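Local coordinates for beta-lactamase/D-alanine Carboxypeptidase (Yersinia pestis, PDB 3RJU), which probably hydrolyses beta-lactams or D-alanyl peptides, as a serine hydrolase of the beta-lactamase/penicillin-binding-protein family, at residues Met236-Ala245 against Met313-Phe324; Met290-Ile299 against Asn343-Lys351. One frame throughout, in Å; residues are numbered along the deposited sequence. Where two conformers were deposited one is given.

Contact 1 of 2, residues Met236-Ala245 against Met313-Phe324; sequences MQHWMQQFLA and MAMVPEKNIGVF
The backbone N of Ala245 donates to Asn320 OD1 (2.9 Å), a bent bond with the donor above the carbonyl plane. Asn320, with left-handed backbone angles, and Ile321 both face Val316 in a G1 beta bulge that closes the hairpin 313-324. Beside this bond one water lies 2.8 Å from Phe243 O and bridges it to Pro317 O. The remaining contacts are van der Waals, mostly between apolar side chains. Met240, like the other methionines here a selenomethionine, has CG anti to its backbone N (chi1 -177°), which carries its SE onto the peptide between Gly322 and Val323, 3.7 Å from Val323 N; its CE meets Gly322 O. Leu244 spreads its two methyls over the same strand, CD1 lying 3.6 Å from Gly322 N and CD2 near Ile321 N. The missing side chain of Gly322 lets both approach the backbone closely. Met236 lays its CB over a face of the Phe324 ring, 4.2 Å from the centroid, a CH-pi contact, and curls back so that its CE touches Met313 CE. Met313 SE meets the edge of the Trp239 six-membered ring, near its plane, 3.8 Å from CZ3, a Met-aromatic contact. In one of its two conformers Met315 sets SE against Phe243 CB. Residues 236-245 pack on one face of the antiparallel sheet, beside helix 64-77, as in the alpha/beta sandwich of serine beta-lactamases and penicillin-binding proteins.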
loop_
_atom_site.group_PDB
_atom_site.type_symbol
_atom_site.label_atom_id
_atom_site.label_comp_id
_atom_site.label_asym_id
_atom_site.label_seq_id
_atom_site.Cartn_x
_atom_site.Cartn_y
_atom_site.Cartn_z
HETATM N N MSE A 236 5.459 -5.988 9.035
HETATM C CA MSE A 236 4.760 -4.725 8.823
HETATM C C MSE A 236 4.863 -3.807 10.028
HETATM O O MSE A 236 4.895 -2.576 9.868
HETATM C CB MSE A 236 3.296 -4.955 8.423
HETATM C CG MSE A 236 3.144 -5.666 7.084
HETATM SE SE MSE A 236 4.047 -4.705 5.636
HETATM C CE MSE A 236 3.131 -3.018 5.887
ATOM N N GLN A 237 4.919 -4.384 11.233
ATOM C CA GLN A 237 5.179 -3.570 12.418
ATOM C C GLN A 237 6.501 -2.801 12.248
ATOM O O GLN A 237 6.580 -1.595 12.498
ATOM C CB GLN A 237 5.254 -4.422 13.691
ATOM C CG GLN A 237 5.564 -3.616 14.930
ATOM C CD GLN A 237 6.052 -4.483 16.089
ATOM O OE1 GLN A 237 5.589 -5.614 16.268
ATOM N NE2 GLN A 237 6.992 -3.957 16.878
ATOM N N HIS A 238 7.549 -3.515 11.842
ATOM C CA HIS A 238 8.860 -2.899 11.679
ATOM C C HIS A 238 8.850 -1.806 10.610
ATOM O O HIS A 238 9.464 -0.754 10.800
ATOM C CB HIS A 238 9.927 -3.961 11.383
ATOM C CG HIS A 238 10.113 -4.944 12.495
ATOM N ND1 HIS A 238 10.348 -4.552 13.796
ATOM C CD2 HIS A 238 10.086 -6.298 12.510
ATOM C CE1 HIS A 238 10.458 -5.621 14.566
ATOM N NE2 HIS A 238 10.301 -6.695 13.809
ATOM N N TRP A 239 8.133 -2.042 9.511
ATOM C CA TRP A 239 8.037 -1.054 8.442
ATOM C C TRP A 239 7.312 0.196 8.926
ATOM O O TRP A 239 7.772 1.330 8.728
ATOM C CB TRP A 239 7.322 -1.633 7.213
ATOM C CG TRP A 239 7.437 -0.742 6.026
ATOM C CD1 TRP A 239 8.498 -0.657 5.187
ATOM C CD2 TRP A 239 6.469 0.205 5.553
ATOM N NE1 TRP A 239 8.263 0.293 4.216
ATOM C CE2 TRP A 239 7.020 0.830 4.410
ATOM C CE3 TRP A 239 5.188 0.574 5.972
ATOM C CZ2 TRP A 239 6.339 1.816 3.687
ATOM C CZ3 TRP A 239 4.514 1.557 5.260
ATOM C CH2 TRP A 239 5.091 2.160 4.125
HETATM N N MSE A 240 6.177 -0.009 9.580
HETATM C CA MSE A 240 5.365 1.110 10.022
HETATM C C MSE A 240 6.124 1.946 11.071
HETATM O O MSE A 240 5.992 3.171 11.114
HETATM C CB MSE A 240 4.043 0.588 10.594
HETATM C CG MSE A 240 3.109 1.696 11.009
HETATM SE SE MSE A 240 1.268 1.102 11.302
HETATM C CE MSE A 240 1.562 0.025 12.896
ATOM N N GLN A 241 6.919 1.282 11.905
ATOM C CA GLN A 241 7.645 1.953 12.989
ATOM C C GLN A 241 8.554 3.071 12.474
ATOM O O GLN A 241 8.797 4.051 13.178
ATOM C CB GLN A 241 8.476 0.933 13.795
ATOM C CG GLN A 241 9.260 1.535 14.991
ATOM C CD GLN A 241 8.351 2.061 16.071
ATOM O OE1 GLN A 241 7.814 1.291 16.864
ATOM N NE2 GLN A 241 8.134 3.376 16.084
ATOM N N GLN A 242 9.072 2.937 11.252
ATOM C CA GLN A 242 10.013 3.955 10.758
ATOM C C GLN A 242 9.368 5.324 10.533
ATOM O O GLN A 242 10.075 6.321 10.381
ATOM C CB GLN A 242 10.839 3.525 9.525
ATOM C CG GLN A 242 10.414 2.277 8.783
ATOM C CD GLN A 242 10.594 2.388 7.266
ATOM O OE1 GLN A 242 11.686 2.671 6.747
ATOM N NE2 GLN A 242 9.525 2.170 6.555
ATOM N N PHE A 243 8.038 5.384 10.535
ATOM C CA PHE A 243 7.353 6.679 10.401
ATOM C C PHE A 243 7.063 7.367 11.731
ATOM O O PHE A 243 6.601 8.503 11.754
ATOM C CB PHE A 243 6.046 6.540 9.608
ATOM C CG PHE A 243 6.244 6.009 8.209
ATOM C CD1 PHE A 243 6.469 6.876 7.147
ATOM C CD2 PHE A 243 6.229 4.643 7.963
ATOM C CE1 PHE A 243 6.673 6.392 5.865
ATOM C CE2 PHE A 243 6.430 4.153 6.679
ATOM C CZ PHE A 243 6.625 5.026 5.628
ATOM N N LEU A 244 7.354 6.683 12.832
ATOM C CA LEU A 244 6.874 7.098 14.152
ATOM C C LEU A 244 8.037 7.216 15.105
ATOM O O LEU A 244 8.887 6.336 15.149
ATOM C CB LEU A 244 5.900 6.038 14.695
ATOM C CG LEU A 244 4.731 5.720 13.770
ATOM C CD1 LEU A 244 3.879 4.575 14.332
ATOM C CD2 LEU A 244 3.892 6.971 13.570
ATOM N N ALA A 245 8.069 8.279 15.900
ATOM C CA ALA A 245 9.117 8.416 16.907
ATOM C C ALA A 245 8.812 7.563 18.148
ATOM O O ALA A 245 7.653 7.356 18.525
ATOM C CB ALA A 245 9.290 9.875 17.306
HETATM N N MSE A 313 -3.827 0.811 6.706
HETATM C CA MSE A 313 -2.874 1.421 7.613
HETATM C C MSE A 313 -3.309 2.862 7.824
HETATM O O MSE A 313 -3.597 3.566 6.851
HETATM C CB MSE A 313 -1.455 1.396 7.030
HETATM C CG MSE A 313 -0.423 1.989 7.983
HETATM SE SE MSE A 313 1.396 1.819 7.346
HETATM C CE MSE A 313 1.506 -0.120 7.267
ATOM N N ALA A 314 -3.393 3.287 9.083
ATOM C CA ALA A 314 -3.815 4.646 9.397
ATOM C C ALA A 314 -2.859 5.179 10.437
ATOM O O ALA A 314 -2.571 4.500 11.428
ATOM C CB ALA A 314 -5.251 4.652 9.946
HETATM N N MSE A 315 -2.373 6.398 10.264
HETATM C CA MSE A 315 -1.488 6.905 11.286
HETATM C C MSE A 315 -1.584 8.400 11.450
HETATM O O MSE A 315 -2.034 9.121 10.549
HETATM C CB MSE A 315 -0.045 6.502 11.012
HETATM C CG MSE A 315 0.533 7.112 9.758
HETATM SE SE MSE A 315 2.469 6.896 9.651
HETATM C CE MSE A 315 2.579 4.965 9.373
ATOM N N VAL A 316 -1.141 8.843 12.618
ATOM C CA VAL A 316 -1.107 10.248 12.962
ATOM C C VAL A 316 0.347 10.491 13.355
ATOM O O VAL A 316 0.719 10.350 14.518
ATOM C CB VAL A 316 -2.075 10.576 14.132
ATOM C CG1 VAL A 316 -2.040 12.071 14.455
ATOM C CG2 VAL A 316 -3.485 10.143 13.778
ATOM N N PRO A 317 1.194 10.783 12.363
ATOM C CA PRO A 317 2.635 10.761 12.611
ATOM C C PRO A 317 3.083 11.732 13.699
ATOM O O PRO A 317 4.003 11.431 14.442
ATOM C CB PRO A 317 3.238 11.148 11.249
ATOM C CG PRO A 317 2.195 10.763 10.262
ATOM C CD PRO A 317 0.877 10.992 10.933
ATOM N N GLU A 318 2.417 12.874 13.790
ATOM C CA GLU A 318 2.807 13.884 14.760
ATOM C C GLU A 318 2.622 13.380 16.189
ATOM O O GLU A 318 3.286 13.866 17.108
ATOM C CB GLU A 318 2.031 15.186 14.527
ATOM C CG GLU A 318 0.531 15.030 14.609
ATOM C CD GLU A 318 -0.154 14.855 13.254
ATOM O OE1 GLU A 318 0.313 14.069 12.378
ATOM O OE2 GLU A 318 -1.190 15.523 13.083
ATOM N N LYS A 319 1.733 12.400 16.361
ATOM C CA LYS A 319 1.448 11.826 17.682
ATOM C C LYS A 319 2.076 10.441 17.839
ATOM O O LYS A 319 1.819 9.759 18.839
ATOM C CB LYS A 319 -0.062 11.701 17.944
ATOM C CG LYS A 319 -0.863 12.983 17.896
ATOM C CD LYS A 319 -0.484 13.959 18.957
ATOM C CE LYS A 319 -1.346 15.213 18.833
ATOM N NZ LYS A 319 -2.777 14.831 18.957
ATOM N N ASN A 320 2.889 10.025 16.862
ATOM C CA ASN A 320 3.597 8.743 16.940
ATOM C C ASN A 320 2.656 7.563 17.085
ATOM O O ASN A 320 2.956 6.617 17.831
ATOM C CB ASN A 320 4.584 8.749 18.105
ATOM C CG ASN A 320 5.584 9.866 17.984
ATOM O OD1 ASN A 320 6.084 10.157 16.887
ATOM N ND2 ASN A 320 5.854 10.524 19.096
ATOM N N ILE A 321 1.527 7.628 16.384
ATOM C CA ILE A 321 0.512 6.592 16.466
ATOM C C ILE A 321 0.276 6.024 15.085
ATOM O O ILE A 321 0.091 6.774 14.118
ATOM C CB ILE A 321 -0.798 7.161 17.044
ATOM C CG1 ILE A 321 -0.616 7.410 18.547
ATOM C CG2 ILE A 321 -2.012 6.210 16.760
ATOM C CD1 ILE A 321 -1.686 8.312 19.170
ATOM N N GLY A 322 0.300 4.698 14.983
ATOM C CA GLY A 322 -0.007 4.035 13.731
ATOM C C GLY A 322 -0.729 2.730 13.992
ATOM O O GLY A 322 -0.407 2.031 14.953
ATOM N N VAL A 323 -1.689 2.399 13.131
ATOM C CA VAL A 323 -2.405 1.142 13.207
ATOM C C VAL A 323 -2.387 0.466 11.853
ATOM O O VAL A 323 -2.677 1.088 10.835
ATOM C CB VAL A 323 -3.852 1.354 13.641
ATOM C CG1 VAL A 323 -4.567 0.020 13.658
ATOM C CG2 VAL A 323 -3.874 2.001 15.038
ATOM N N PHE A 324 -2.014 -0.806 11.844
ATOM C CA PHE A 324 -2.096 -1.631 10.649
ATOM C C PHE A 324 -3.027 -2.804 10.942
ATOM O O PHE A 324 -2.912 -3.456 11.995
ATOM C CB PHE A 324 -0.721 -2.197 10.292
ATOM C CG PHE A 324 -0.758 -3.221 9.186
ATOM C CD1 PHE A 324 -1.052 -2.833 7.876
ATOM C CD2 PHE A 324 -0.494 -4.560 9.441
ATOM C CE1 PHE A 324 -1.093 -3.764 6.844
ATOM C CE2 PHE A 324 -0.536 -5.495 8.415
ATOM C CZ PHE A 324 -0.829 -5.092 7.110
HETATM O O HOH W 1 6.530 10.634 13.609
#

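Contact 2 of 2, residues Met290-Ile299 against Asn343-Lys351; sequences MAPKADLPGI and NQLVAELVK
The flat amide of Asn343 is met on one face by two apolar chain ends, both oblique to it: Met290 CE lies nearest ND2 (3.7 Å) and Ile299 CD1 nearest OD1 (3.7 Å). The amide oxygen is hydrogen-bonded to the hydroxyl of Tyr312 on strand 309-316 and the nitrogen is also satisfied outside the two segments, which would limit rotation of the group. Met290 comes from the opposite direction to Asn343, extended through chi2 (-173°) and bent at chi3 to turn its methyl toward the amide. One helical turn on, Ala347 CB lies 3.8 Å from Pro297 CD and also faces Asp295 O. The ring of Pro297 crosses the helix side chains with its CG touching both Val346 CG1 (4.0 Å) and Val350 CG2, while Leu296 rests CD2 on the backbone at Asn343 O (3.6 Å). No hydrogen bond links the two segments. The loop has its own type II' turn from Lys293 to Leu296, with paired backbone bonds there and between Met290 and Ile299. This beta hairpin joins strands 288-290 and 299-306; its returning arm leans on C-terminal helix 336-349, which packs on the sheet face opposite helix 233-241 in this beta-lactamase-type sandwich.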
loop_
_atom_site.group_PDB
_atom_site.type_symbol
_atom_site.label_atom_id
_atom_site.label_comp_id
_atom_site.label_asym_id
_atom_site.label_seq_id
_atom_site.Cartn_x
_atom_site.Cartn_y
_atom_site.Cartn_z
HETATM N N MSE A 290 -6.577 12.392 5.106
HETATM C CA MSE A 290 -7.932 12.809 5.458
HETATM C C MSE A 290 -7.830 13.836 6.564
HETATM O O MSE A 290 -7.238 13.564 7.617
HETATM C CB MSE A 290 -8.757 11.603 5.932
HETATM C CG MSE A 290 -8.830 10.481 4.893
HETATM SE SE MSE A 290 -10.022 9.026 5.351
HETATM C CE MSE A 290 -9.337 8.563 7.107
ATOM N N ALA A 291 -8.381 15.028 6.329
ATOM C CA ALA A 291 -8.332 16.083 7.337
ATOM C C ALA A 291 -9.244 15.758 8.521
ATOM O O ALA A 291 -10.194 14.994 8.378
ATOM C CB ALA A 291 -8.735 17.402 6.735
ATOM N N PRO A 292 -8.975 16.372 9.685
ATOM C CA PRO A 292 -9.839 16.159 10.856
ATOM C C PRO A 292 -11.273 16.503 10.502
ATOM O O PRO A 292 -11.536 17.518 9.842
ATOM C CB PRO A 292 -9.319 17.165 11.890
ATOM C CG PRO A 292 -7.976 17.583 11.396
ATOM C CD PRO A 292 -7.939 17.393 9.916
ATOM N N LYS A 293 -12.198 15.668 10.950
ATOM C CA LYS A 293 -13.611 15.944 10.750
ATOM C C LYS A 293 -14.399 14.973 11.590
ATOM O O LYS A 293 -13.917 13.896 11.902
ATOM C CB LYS A 293 -13.989 15.781 9.283
ATOM C CG LYS A 293 -13.926 14.346 8.777
ATOM C CD LYS A 293 -13.975 14.310 7.246
ATOM C CE LYS A 293 -12.754 15.023 6.635
ATOM N NZ LYS A 293 -12.869 15.120 5.173
ATOM N N ALA A 294 -15.611 15.402 11.935
ATOM C CA ALA A 294 -16.396 14.766 12.968
ATOM C C ALA A 294 -15.513 14.665 14.201
ATOM O O ALA A 294 -14.956 15.662 14.675
ATOM C CB ALA A 294 -16.859 13.392 12.510
ATOM N N ASP A 295 -15.372 13.447 14.701
ATOM C CA ASP A 295 -14.540 13.182 15.857
ATOM C C ASP A 295 -13.268 12.450 15.453
ATOM O O ASP A 295 -12.645 11.781 16.283
ATOM C CB ASP A 295 -15.319 12.327 16.843
ATOM C CG ASP A 295 -16.264 11.380 16.148
ATOM O OD1 ASP A 295 -15.776 10.483 15.427
ATOM O OD2 ASP A 295 -17.494 11.541 16.308
ATOM N N LEU A 296 -12.881 12.564 14.183
ATOM C CA LEU A 296 -11.671 11.889 13.734
ATOM C C LEU A 296 -10.534 12.897 13.574
ATOM O O LEU A 296 -10.764 14.047 13.191
ATOM C CB LEU A 296 -11.907 11.178 12.405
ATOM C CG LEU A 296 -12.944 10.054 12.393
ATOM C CD1 LEU A 296 -13.083 9.491 10.983
ATOM C CD2 LEU A 296 -12.591 8.939 13.394
ATOM N N PRO A 297 -9.302 12.475 13.886
ATOM C CA PRO A 297 -8.140 13.341 13.674
ATOM C C PRO A 297 -7.701 13.332 12.208
ATOM O O PRO A 297 -8.274 12.587 11.412
ATOM C CB PRO A 297 -7.071 12.688 14.546
ATOM C CG PRO A 297 -7.406 11.223 14.506
ATOM C CD PRO A 297 -8.928 11.172 14.474
ATOM N N GLY A 298 -6.725 14.167 11.858
ATOM C CA GLY A 298 -6.127 14.114 10.534
ATOM C C GLY A 298 -5.315 12.842 10.447
ATOM O O GLY A 298 -4.493 12.562 11.320
ATOM N N ILE A 299 -5.562 12.069 9.397
ATOM C CA ILE A 299 -5.026 10.730 9.282
ATOM C C ILE A 299 -4.346 10.538 7.934
ATOM O O ILE A 299 -4.898 10.909 6.894
ATOM C CB ILE A 299 -6.181 9.695 9.424
ATOM C CG1 ILE A 299 -6.675 9.653 10.885
ATOM C CG2 ILE A 299 -5.747 8.299 8.929
ATOM C CD1 ILE A 299 -7.987 8.887 11.072
ATOM N N ASN A 343 -10.162 3.761 12.260
ATOM C CA ASN A 343 -10.131 5.212 12.392
ATOM C C ASN A 343 -10.652 5.657 13.753
ATOM O O ASN A 343 -10.106 6.569 14.374
ATOM C CB ASN A 343 -10.904 5.892 11.256
ATOM C CG ASN A 343 -10.226 5.714 9.908
ATOM O OD1 ASN A 343 -8.987 5.584 9.839
ATOM N ND2 ASN A 343 -11.028 5.696 8.825
ATOM N N GLN A 344 -11.700 4.992 14.225
ATOM C CA GLN A 344 -12.221 5.302 15.547
ATOM C C GLN A 344 -11.250 4.915 16.657
ATOM O O GLN A 344 -11.136 5.625 17.658
ATOM C CB GLN A 344 -13.581 4.646 15.746
ATOM C CG GLN A 344 -14.621 5.263 14.848
ATOM C CD GLN A 344 -15.927 4.517 14.860
ATOM O OE1 GLN A 344 -16.218 3.762 15.793
ATOM N NE2 GLN A 344 -16.734 4.723 13.824
ATOM N N LEU A 345 -10.559 3.789 16.486
ATOM C CA LEU A 345 -9.493 3.416 17.414
ATOM C C LEU A 345 -8.416 4.511 17.452
ATOM O O LEU A 345 -7.985 4.941 18.523
ATOM C CB LEU A 345 -8.875 2.074 17.015
ATOM C CG LEU A 345 -7.594 1.639 17.754
ATOM C CD1 LEU A 345 -7.776 1.589 19.279
ATOM C CD2 LEU A 345 -7.136 0.291 17.225
ATOM N N VAL A 346 -7.983 4.954 16.274
ATOM C CA VAL A 346 -6.958 5.994 16.192
ATOM C C VAL A 346 -7.451 7.264 16.909
ATOM O O VAL A 346 -6.695 7.921 17.634
ATOM C CB VAL A 346 -6.572 6.291 14.724
ATOM C CG1 VAL A 346 -5.747 7.563 14.624
ATOM C CG2 VAL A 346 -5.791 5.115 14.139
ATOM N N ALA A 347 -8.730 7.574 16.742
ATOM C CA ALA A 347 -9.307 8.765 17.372
ATOM C C ALA A 347 -9.245 8.662 18.901
ATOM O O ALA A 347 -8.985 9.656 19.592
ATOM C CB ALA A 347 -10.748 8.980 16.915
ATOM N N GLU A 348 -9.478 7.462 19.435
ATOM C CA GLU A 348 -9.369 7.285 20.879
ATOM C C GLU A 348 -7.901 7.354 21.332
ATOM O O GLU A 348 -7.593 7.935 22.374
ATOM C CB GLU A 348 -10.029 5.977 21.327
ATOM C CG GLU A 348 -10.089 5.811 22.872
ATOM C CD GLU A 348 -10.937 6.874 23.574
ATOM O OE1 GLU A 348 -11.889 7.392 22.951
ATOM O OE2 GLU A 348 -10.651 7.183 24.761
ATOM N N LEU A 349 -6.995 6.778 20.539
ATOM C CA LEU A 349 -5.586 6.775 20.898
ATOM C C LEU A 349 -4.977 8.176 20.941
ATOM O O LEU A 349 -4.077 8.427 21.742
ATOM C CB LEU A 349 -4.770 5.853 19.987
ATOM C CG LEU A 349 -5.026 4.352 20.095
ATOM C CD1 LEU A 349 -4.382 3.631 18.916
ATOM C CD2 LEU A 349 -4.529 3.762 21.429
ATOM N N VAL A 350 -5.452 9.091 20.099
ATOM C CA VAL A 350 -4.834 10.421 20.091
ATOM C C VAL A 350 -5.246 11.325 21.257
ATOM O O VAL A 350 -4.625 12.363 21.472
ATOM C CB VAL A 350 -5.055 11.192 18.750
ATOM C CG1 VAL A 350 -4.425 10.440 17.561
ATOM C CG2 VAL A 350 -6.527 11.495 18.537
ATOM N N LYS A 351 -6.282 10.947 22.003
ATOM C CA LYS A 351 -6.792 11.783 23.105
ATOM C C LYS A 351 -5.784 11.941 24.231
ATOM O O LYS A 351 -5.029 11.008 24.488
ATOM C CB LYS A 351 -8.096 11.190 23.669
ATOM C CG LYS A 351 -9.256 11.227 22.691
ATOM C CD LYS A 351 -10.493 10.602 23.302
ATOM C CE LYS A 351 -11.670 10.688 22.339
ATOM N NZ LYS A 351 -12.889 9.959 22.826
#

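In the fold
Both contacts are built on the same antiparallel sheet, whose hairpin 313-324 lies between them. Helix 233-241 packs on one face; the side chains of Val316, Ile321 and Val323 point away from it and meet helix 336-349, with Val316 CG2 3.5 Å from Val346 CG1. Contact 1 is a buried core interface, rich in selenomethionine and aromatic groups, with its direct hydrogen bond and bridging water gathered at the hairpin turn. Contact 2 is smaller and only partly buried, relying on proline, alanine and branched aliphatic groups around the Asn343 amide, with no hydrogen bond between the segments. Their centres lie about 14 Å apart, and helix 336-349 follows strand 321-328.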